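DUF4974 domain-containing protein (Parabacteroides distasonis, PDB 4M0N) probably acts as a membrane-bound anti-sigma factor of the FecR family, of which this chain is the part carrying the FecR and FecR C-terminal regions. Local coordinates at residues D104-K115 / L127-T138. The protein carries 1 engineered substitution. Sequence-based numbering, arbitrary orientation. Where two conformers were deposited one is given.
With EDO (1,2-ethanediol), chain C.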
# COMPACT_ATOMS: atom_id res chain seq x y z
N ASP A 104 -5.65 -2.73 7.52
CA ASP A 104 -6.32 -1.65 6.80
C ASP A 104 -7.67 -2.14 6.28
O ASP A 104 -7.86 -3.33 6.03
CB ASP A 104 -5.51 -1.19 5.59
CG ASP A 104 -4.27 -0.36 5.95
OD1 ASP A 104 -3.96 -0.23 7.17
OD2 ASP A 104 -3.62 0.16 4.99
N GLU A 105 -8.56 -1.20 6.07
CA GLU A 105 -9.87 -1.50 5.51
C GLU A 105 -9.78 -1.75 4.01
O GLU A 105 -10.63 -2.45 3.46
CB GLU A 105 -10.90 -0.40 5.83
CG GLU A 105 -10.69 0.96 5.18
CD GLU A 105 -11.90 1.88 5.30
OE1 GLU A 105 -12.49 1.97 6.40
OE2 GLU A 105 -12.27 2.51 4.28
N LEU A 106 -8.76 -1.21 3.34
CA LEU A 106 -8.65 -1.37 1.90
C LEU A 106 -7.40 -2.09 1.48
O LEU A 106 -6.36 -1.99 2.14
CB LEU A 106 -8.67 -0.02 1.20
CG LEU A 106 -9.81 0.95 1.50
CD1 LEU A 106 -9.55 2.31 0.87
CD2 LEU A 106 -11.09 0.35 0.99
N MET A 107 -7.50 -2.82 0.36
CA MET A 107 -6.38 -3.39 -0.34
C MET A 107 -6.43 -2.88 -1.78
O MET A 107 -7.50 -2.67 -2.32
CB MET A 107 -6.50 -4.91 -0.28
CG MET A 107 -5.50 -5.69 -1.06
SD MET A 107 -5.99 -6.12 -2.73
CE MET A 107 -4.67 -7.30 -3.02
N ALA A 108 -5.29 -2.57 -2.35
CA ALA A 108 -5.26 -2.05 -3.72
C ALA A 108 -4.07 -2.53 -4.49
O ALA A 108 -2.94 -2.58 -3.98
CB ALA A 108 -5.27 -0.53 -3.75
N VAL A 109 -4.33 -2.86 -5.76
CA VAL A 109 -3.30 -3.22 -6.72
C VAL A 109 -3.33 -2.19 -7.84
O VAL A 109 -4.38 -1.90 -8.40
CB VAL A 109 -3.55 -4.63 -7.30
CG1 VAL A 109 -2.53 -4.98 -8.37
CG2 VAL A 109 -3.57 -5.66 -6.17
N SER A 110 -2.17 -1.61 -8.12
CA SER A 110 -2.05 -0.47 -9.05
C SER A 110 -0.91 -0.75 -10.01
O SER A 110 0.21 -1.04 -9.58
CB SER A 110 -1.74 0.80 -8.28
OG SER A 110 -2.64 1.02 -7.18
N VAL A 111 -1.19 -0.68 -11.31
CA VAL A 111 -0.23 -1.11 -12.32
C VAL A 111 0.54 0.09 -12.86
O VAL A 111 -0.04 1.08 -13.25
CB VAL A 111 -0.91 -1.81 -13.51
CG1 VAL A 111 0.11 -2.27 -14.52
CG2 VAL A 111 -1.78 -2.96 -13.02
N ARG A 112 1.87 -0.00 -12.81
CA ARG A 112 2.72 1.03 -13.38
C ARG A 112 3.09 0.73 -14.83
O ARG A 112 2.98 1.58 -15.71
CB ARG A 112 3.97 1.17 -12.55
CG ARG A 112 4.89 2.28 -13.02
CD ARG A 112 4.57 3.56 -12.28
NE ARG A 112 5.52 4.64 -12.54
CZ ARG A 112 5.49 5.45 -13.61
NH1 ARG A 112 4.55 5.34 -14.54
NH2 ARG A 112 6.42 6.39 -13.73
N THR A 113 3.56 -0.50 -15.07
CA THR A 113 3.91 -0.93 -16.41
C THR A 113 3.44 -2.36 -16.62
O THR A 113 3.32 -3.11 -15.68
CB THR A 113 5.44 -0.84 -16.66
OG1 THR A 113 6.13 -1.82 -15.89
CG2 THR A 113 5.97 0.50 -16.25
N GLY A 114 3.16 -2.73 -17.86
CA GLY A 114 2.81 -4.11 -18.19
C GLY A 114 1.35 -4.44 -17.91
O GLY A 114 0.52 -3.54 -17.74
N LYS A 115 1.07 -5.74 -17.78
CA LYS A 115 -0.29 -6.28 -17.67
C LYS A 115 -0.31 -7.18 -16.46
O LYS A 115 0.62 -7.95 -16.24
CB LYS A 115 -0.67 -7.05 -18.93
CG LYS A 115 -0.74 -6.15 -20.15
CD LYS A 115 -1.26 -6.87 -21.37
CE LYS A 115 -1.17 -5.96 -22.58
NZ LYS A 115 -1.80 -6.58 -23.76
N LEU A 127 -5.60 -5.88 -15.52
CA LEU A 127 -5.34 -4.46 -15.33
C LEU A 127 -4.19 -4.04 -16.22
O LEU A 127 -3.27 -4.81 -16.45
CB LEU A 127 -4.94 -4.18 -13.91
CG LEU A 127 -6.02 -4.41 -12.85
CD1 LEU A 127 -5.35 -4.19 -11.52
CD2 LEU A 127 -7.22 -3.49 -13.06
N LEU A 128 -4.29 -2.80 -16.70
CA LEU A 128 -3.27 -2.18 -17.50
C LEU A 128 -2.68 -0.98 -16.75
O LEU A 128 -3.15 -0.62 -15.68
CB LEU A 128 -3.92 -1.68 -18.79
CG LEU A 128 -4.52 -2.74 -19.72
CD1 LEU A 128 -5.30 -2.02 -20.82
CD2 LEU A 128 -3.36 -3.54 -20.27
N PRO A 129 -1.64 -0.34 -17.34
CA PRO A 129 -1.02 0.77 -16.63
C PRO A 129 -1.99 1.87 -16.25
O PRO A 129 -2.87 2.24 -17.00
CB PRO A 129 0.05 1.25 -17.62
CG PRO A 129 0.46 -0.03 -18.31
CD PRO A 129 -0.86 -0.72 -18.52
N ASN A 130 -1.83 2.34 -15.02
CA ASN A 130 -2.67 3.38 -14.44
C ASN A 130 -4.14 2.98 -14.27
O ASN A 130 -5.03 3.82 -14.27
CB ASN A 130 -2.47 4.70 -15.15
CG ASN A 130 -1.00 5.10 -15.18
OD1 ASN A 130 -0.31 4.98 -14.17
ND2 ASN A 130 -0.50 5.41 -16.34
N GLU A 131 -4.35 1.67 -14.16
CA GLU A 131 -5.57 1.10 -13.64
C GLU A 131 -5.28 0.50 -12.27
O GLU A 131 -4.14 0.16 -11.94
CB GLU A 131 -6.10 0.02 -14.59
CG GLU A 131 -6.42 0.56 -15.97
CD GLU A 131 -7.19 -0.45 -16.82
OE1 GLU A 131 -6.84 -1.66 -16.75
OE2 GLU A 131 -8.14 -0.03 -17.53
N GLN A 132 -6.33 0.39 -11.47
CA GLN A 132 -6.21 -0.05 -10.12
C GLN A 132 -7.44 -0.83 -9.74
O GLN A 132 -8.51 -0.56 -10.25
CB GLN A 132 -6.14 1.23 -9.26
CG GLN A 132 -6.18 1.12 -7.78
CD GLN A 132 -6.09 2.49 -7.14
OE1 GLN A 132 -7.05 3.29 -7.14
NE2 GLN A 132 -4.94 2.75 -6.61
N ILE A 133 -7.27 -1.78 -8.83
CA ILE A 133 -8.38 -2.45 -8.16
C ILE A 133 -8.27 -2.15 -6.67
O ILE A 133 -7.18 -2.19 -6.10
CB ILE A 133 -8.34 -3.95 -8.39
CG1 ILE A 133 -8.75 -4.26 -9.83
CG2 ILE A 133 -9.22 -4.70 -7.38
CD1 ILE A 133 -8.34 -5.65 -10.22
N ILE A 134 -9.40 -1.76 -6.08
CA ILE A 134 -9.49 -1.52 -4.66
C ILE A 134 -10.45 -2.56 -4.14
O ILE A 134 -11.60 -2.66 -4.61
CB ILE A 134 -9.98 -0.10 -4.33
CG1 ILE A 134 -9.06 0.96 -5.00
CG2 ILE A 134 -10.06 0.09 -2.81
CD1 ILE A 134 -9.43 2.41 -4.72
N VAL A 135 -10.00 -3.33 -3.15
CA VAL A 135 -10.86 -4.27 -2.43
C VAL A 135 -11.14 -3.72 -1.04
O VAL A 135 -10.23 -3.32 -0.32
CB VAL A 135 -10.19 -5.66 -2.30
CG1 VAL A 135 -10.98 -6.60 -1.39
CG2 VAL A 135 -10.02 -6.28 -3.66
N ASN A 136 -12.40 -3.72 -0.66
CA ASN A 136 -12.74 -3.28 0.67
C ASN A 136 -12.84 -4.54 1.56
O ASN A 136 -13.70 -5.41 1.38
CB ASN A 136 -14.02 -2.44 0.59
CG ASN A 136 -14.34 -1.74 1.88
OD1 ASN A 136 -14.34 -2.34 2.94
ND2 ASN A 136 -14.62 -0.46 1.80
N ASN A 137 -11.95 -4.63 2.53
CA ASN A 137 -11.87 -5.80 3.42
C ASN A 137 -13.04 -5.87 4.37
O ASN A 137 -13.29 -6.92 5.00
CB ASN A 137 -10.60 -5.72 4.26
CG ASN A 137 -9.35 -5.83 3.47
OD1 ASN A 137 -9.24 -6.66 2.55
ND2 ASN A 137 -8.35 -4.99 3.81
N THR A 138 -13.75 -4.76 4.53
CA THR A 138 -14.82 -4.75 5.52
C THR A 138 -16.18 -5.09 4.96
O THR A 138 -17.05 -5.52 5.70
CB THR A 138 -14.95 -3.40 6.21
OG1 THR A 138 -15.50 -2.48 5.28
CG2 THR A 138 -13.61 -2.87 6.70
C1 EDO C . -14.62 -0.35 -2.56
O1 EDO C . -15.37 0.02 -1.39
C2 EDO C . -13.41 0.57 -2.70
O2 EDO C . -13.82 1.94 -2.66
O HOH W 1 -5.58 -4.57 3.07
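Strands 106-111 and 131-136 are neighbours in the antiparallel sheet of the FecR-family beta domain, with 94-100 and 142-146 flanking the pair. M107/V135 and V109/I133 are the hydrogen-bonded pairs; M107 N reaches V135 O at 2.9 Å, and V135 N returns to M107 O at 2.7 Å. M107, V109, I133 and V135 share one face, where V118 and M120 of strand 116-120 meet I133 and V135. On the other, Q132 runs out extended to its amide, CG anti to the backbone N (chi1 173°), and NE2 donates to S110 OG at 2.9 Å, with the hydroxyl close to the amide plane; V152 packs on both residues. At the turn end of the pair, V111 CG2 sits 3.5 Å from L127 CB, and V111 O accepts from N130 N, inside the type II beta turn from L128 to E131. At the far end, N136 OD1 accepts from T138 N, an Asx turn, and also from T138 OG1, while ND2 bonds weakly to an ethanediol. An alanine at N136 would probably leave T138 N and OG1 without their shared acceptor, and the turn less firmly held. N137 ties the strand ends together: its N donates to E105 O at 2.7 Å, and ND2 meets D104 O at 2.8 Å from above the carbonyl plane.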